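Local coordinates for protein KauB (Pseudomonas aeruginosa PAO1, PDB 6B4R) that probably oxidises a broad range of aldehydes, aminoaldehydes among them, to the corresponding acids with NAD(P)+ as a member of the aldehyde dehydrogenase family, at residues E384-D389 against G404-V409. Numbering follows the deposited sequence.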
ATOM      1  N   GLU A 384      -7.990  24.736 -40.268  1.00 28.02           N
ATOM      2  CA  GLU A 384      -7.484  25.755 -39.356  1.00 23.34           C
ATOM      3  C   GLU A 384      -8.026  25.572 -37.942  1.00 28.19           C
ATOM      4  O   GLU A 384      -9.185  25.197 -37.764  1.00 26.52           O
ATOM      5  CB  GLU A 384      -7.874  27.146 -39.858  1.00 29.46           C
ATOM      6  CG  GLU A 384      -7.387  27.478 -41.257  1.00 34.00           C
ATOM      7  CD  GLU A 384      -8.018  28.747 -41.803  1.00 45.06           C
ATOM      8  OE1 GLU A 384      -9.116  29.119 -41.334  1.00 41.12           O
ATOM      9  OE2 GLU A 384      -7.417  29.374 -42.702  1.00 55.85           O
ATOM     10  N   PRO A 385      -7.186  25.833 -36.928  1.00 28.25           N
ATOM     11  CA  PRO A 385      -7.660  25.886 -35.540  1.00 28.40           C
ATOM     12  C   PRO A 385      -8.794  26.902 -35.407  1.00 27.38           C
ATOM     13  O   PRO A 385      -8.623  28.066 -35.772  1.00 28.08           O
ATOM     14  CB  PRO A 385      -6.422  26.358 -34.772  1.00 28.67           C
ATOM     15  CG  PRO A 385      -5.272  25.882 -35.598  1.00 24.49           C
ATOM     16  CD  PRO A 385      -5.728  26.022 -37.024  1.00 24.98           C
ATOM     17  N   THR A 386      -9.934  26.462 -34.887  1.00 25.06           N
ATOM     18  CA  THR A 386     -11.152  27.266 -34.919  1.00 28.92           C
ATOM     19  C   THR A 386     -11.694  27.598 -33.527  1.00 29.08           C
ATOM     20  O   THR A 386     -11.774  26.728 -32.662  1.00 26.66           O
ATOM     21  CB  THR A 386     -12.251  26.543 -35.728  1.00 30.74           C
ATOM     22  OG1 THR A 386     -11.774  26.281 -37.053  1.00 31.38           O
ATOM     23  CG2 THR A 386     -13.517  27.381 -35.800  1.00 28.04           C
ATOM     24  N   ILE A 387     -12.067  28.859 -33.318  1.00 23.94           N
ATOM     25  CA  ILE A 387     -12.687  29.274 -32.064  1.00 28.35           C
ATOM     26  C   ILE A 387     -14.079  29.859 -32.289  1.00 31.13           C
ATOM     27  O   ILE A 387     -14.250  30.784 -33.083  1.00 27.96           O
ATOM     28  CB  ILE A 387     -11.841  30.330 -31.327  1.00 28.89           C
ATOM     29  CG1 ILE A 387     -10.423  29.819 -31.082  1.00 24.83           C
ATOM     30  CG2 ILE A 387     -12.500  30.717 -30.009  1.00 24.29           C
ATOM     31  CD1 ILE A 387      -9.536  30.821 -30.382  1.00 18.59           C
ATOM     32  N   PHE A 388     -15.067  29.316 -31.583  1.00 33.03           N
ATOM     33  CA  PHE A 388     -16.412  29.879 -31.581  1.00 27.67           C
ATOM     34  C   PHE A 388     -16.691  30.584 -30.262  1.00 29.62           C
ATOM     35  O   PHE A 388     -16.526  30.001 -29.191  1.00 32.22           O
ATOM     36  CB  PHE A 388     -17.464  28.792 -31.806  1.00 26.04           C
ATOM     37  CG  PHE A 388     -17.741  28.503 -33.253  1.00 31.22           C
ATOM     38  CD1 PHE A 388     -18.560  29.342 -33.993  1.00 29.20           C
ATOM     39  CD2 PHE A 388     -17.197  27.389 -33.870  1.00 22.57           C
ATOM     40  CE1 PHE A 388     -18.823  29.080 -35.325  1.00 28.85           C
ATOM     41  CE2 PHE A 388     -17.458  27.120 -35.204  1.00 27.45           C
ATOM     42  CZ  PHE A 388     -18.273  27.967 -35.932  1.00 27.92           C
ATOM     43  N   ASP A 389     -17.117  31.840 -30.344  1.00 30.66           N
ATOM     44  CA  ASP A 389     -17.461  32.610 -29.155  1.00 32.25           C
ATOM     45  C   ASP A 389     -18.975  32.621 -28.941  1.00 30.28           C
ATOM     46  O   ASP A 389     -19.741  32.329 -29.859  1.00 28.76           O
ATOM     47  CB  ASP A 389     -16.928  34.041 -29.283  1.00 30.45           C
ATOM     48  CG  ASP A 389     -17.092  34.841 -28.004  1.00 34.56           C
ATOM     49  OD1 ASP A 389     -17.257  34.217 -26.933  1.00 39.84           O
ATOM     50  OD2 ASP A 389     -17.055  36.088 -28.068  1.00 32.27           O
ATOM     51  N   GLY A 404     -11.559  17.641 -33.506  1.00 24.63           N
ATOM     52  CA  GLY A 404     -10.879  18.536 -34.422  1.00 21.16           C
ATOM     53  C   GLY A 404     -10.533  19.796 -33.654  1.00 29.49           C
ATOM     54  O   GLY A 404     -10.971  19.962 -32.516  1.00 28.65           O
ATOM     55  N   PRO A 405      -9.754  20.696 -34.268  1.00 27.06           N
ATOM     56  CA  PRO A 405      -9.297  21.911 -33.583  1.00 23.85           C
ATOM     57  C   PRO A 405     -10.386  22.980 -33.499  1.00 26.83           C
ATOM     58  O   PRO A 405     -10.215  24.075 -34.035  1.00 27.09           O
ATOM     59  CB  PRO A 405      -8.159  22.394 -34.480  1.00 24.04           C
ATOM     60  CG  PRO A 405      -8.564  21.953 -35.843  1.00 23.31           C
ATOM     61  CD  PRO A 405      -9.281  20.635 -35.660  1.00 23.47           C
ATOM     62  N   VAL A 406     -11.493  22.663 -32.834  1.00 25.40           N
ATOM     63  CA  VAL A 406     -12.602  23.602 -32.707  1.00 25.72           C
ATOM     64  C   VAL A 406     -12.914  23.874 -31.242  1.00 24.27           C
ATOM     65  O   VAL A 406     -13.306  22.969 -30.508  1.00 27.33           O
ATOM     66  CB  VAL A 406     -13.875  23.074 -33.389  1.00 25.99           C
ATOM     67  CG1 VAL A 406     -14.967  24.135 -33.362  1.00 22.24           C
ATOM     68  CG2 VAL A 406     -13.577  22.643 -34.814  1.00 19.68           C
ATOM     69  N   LEU A 407     -12.748  25.126 -30.828  1.00 25.24           N
ATOM     70  CA  LEU A 407     -12.919  25.507 -29.429  1.00 24.81           C
ATOM     71  C   LEU A 407     -14.250  26.212 -29.168  1.00 30.02           C
ATOM     72  O   LEU A 407     -14.676  27.067 -29.948  1.00 26.04           O
ATOM     73  CB  LEU A 407     -11.758  26.402 -28.986  1.00 22.24           C
ATOM     74  CG  LEU A 407     -11.822  26.997 -27.578  1.00 22.80           C
ATOM     75  CD1 LEU A 407     -11.854  25.901 -26.527  1.00 19.16           C
ATOM     76  CD2 LEU A 407     -10.653  27.936 -27.338  1.00 17.12           C
ATOM     77  N   SER A 408     -14.899  25.846 -28.065  1.00 22.88           N
ATOM     78  CA  SER A 408     -16.146  26.481 -27.650  1.00 27.91           C
ATOM     79  C   SER A 408     -15.925  27.337 -26.407  1.00 32.82           C
ATOM     80  O   SER A 408     -15.516  26.832 -25.361  1.00 34.13           O
ATOM     81  CB  SER A 408     -17.222  25.427 -27.367  1.00 26.86           C
ATOM     82  OG  SER A 408     -17.536  24.681 -28.531  1.00 29.78           O
ATOM     83  N   VAL A 409     -16.195  28.634 -26.523  1.00 30.96           N
ATOM     84  CA  VAL A 409     -16.019  29.544 -25.397  1.00 26.29           C
ATOM     85  C   VAL A 409     -17.336  29.757 -24.658  1.00 31.79           C
ATOM     86  O   VAL A 409     -18.310  30.253 -25.228  1.00 27.68           O
ATOM     87  CB  VAL A 409     -15.442  30.900 -25.840  1.00 27.18           C
ATOM     88  CG1 VAL A 409     -15.235  31.805 -24.633  1.00 20.20           C
ATOM     89  CG2 VAL A 409     -14.136  30.696 -26.591  1.00 27.20           C
TER
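Thr-386 and Phe-388 each use both backbone N and O to bond with 404-409, giving four hydrogen bonds. Thr-386 N donates to Pro-405 O and Leu-407 N to Thr-386 O, while Phe-388 N reaches Leu-407 O at 2.8 Å and Val-409 N reaches Phe-388 O at 3.0 Å. Each carbonyl meets its donor almost head-on, and the Phe-388 N bond is nearly straight, with 174° at its hydrogen. Thr-386 O also takes a CA-H contact from Val-406.

On one face of the sheet Ile-387 and Leu-407 lie alongside each other, pointing the same way, with Ile-387 CG1 4.2 Å from Leu-407 CD2. With CG1 beside the backbone N (chi1 -56°), the CG2 branch of Ile-387 is anti to that N and meets Val-409 CG2 at 3.8 Å. On the opposite face Val-406 CG1 comes to the edge of the Phe-388 ring, in its plane, 4.0 Å from Phe-388 CD2.

Thr-386 and Phe-388, two residues apart, each bond to two residues of the other strand (Pro-405 and Leu-407, then Leu-407 and Val-409), as parallel strands do. Here they belong to a beta-alpha-beta unit: 382-389 and 406-412 run the same way, their segments 386-389 and 406-409 inclined by 20°, with the short helix 396-399 in the connection. Pro-405 centres an inverse gamma turn where Val-406 N bonds Gly-404 O, just ahead of the strand.

Further out, Thr-386 OG1 donates to Glu-384 O at 2.9 Å, from above the carbonyl plane. Helix 315-326 packs on Ile-387, and helix 347-362 on Phe-388 and Val-406; His-361 meets the Phe-388 ring edge-to-face. Asp-389, whose OD1 lies against Val-409 CG1, forms a salt bridge through OD2 with Lys-315.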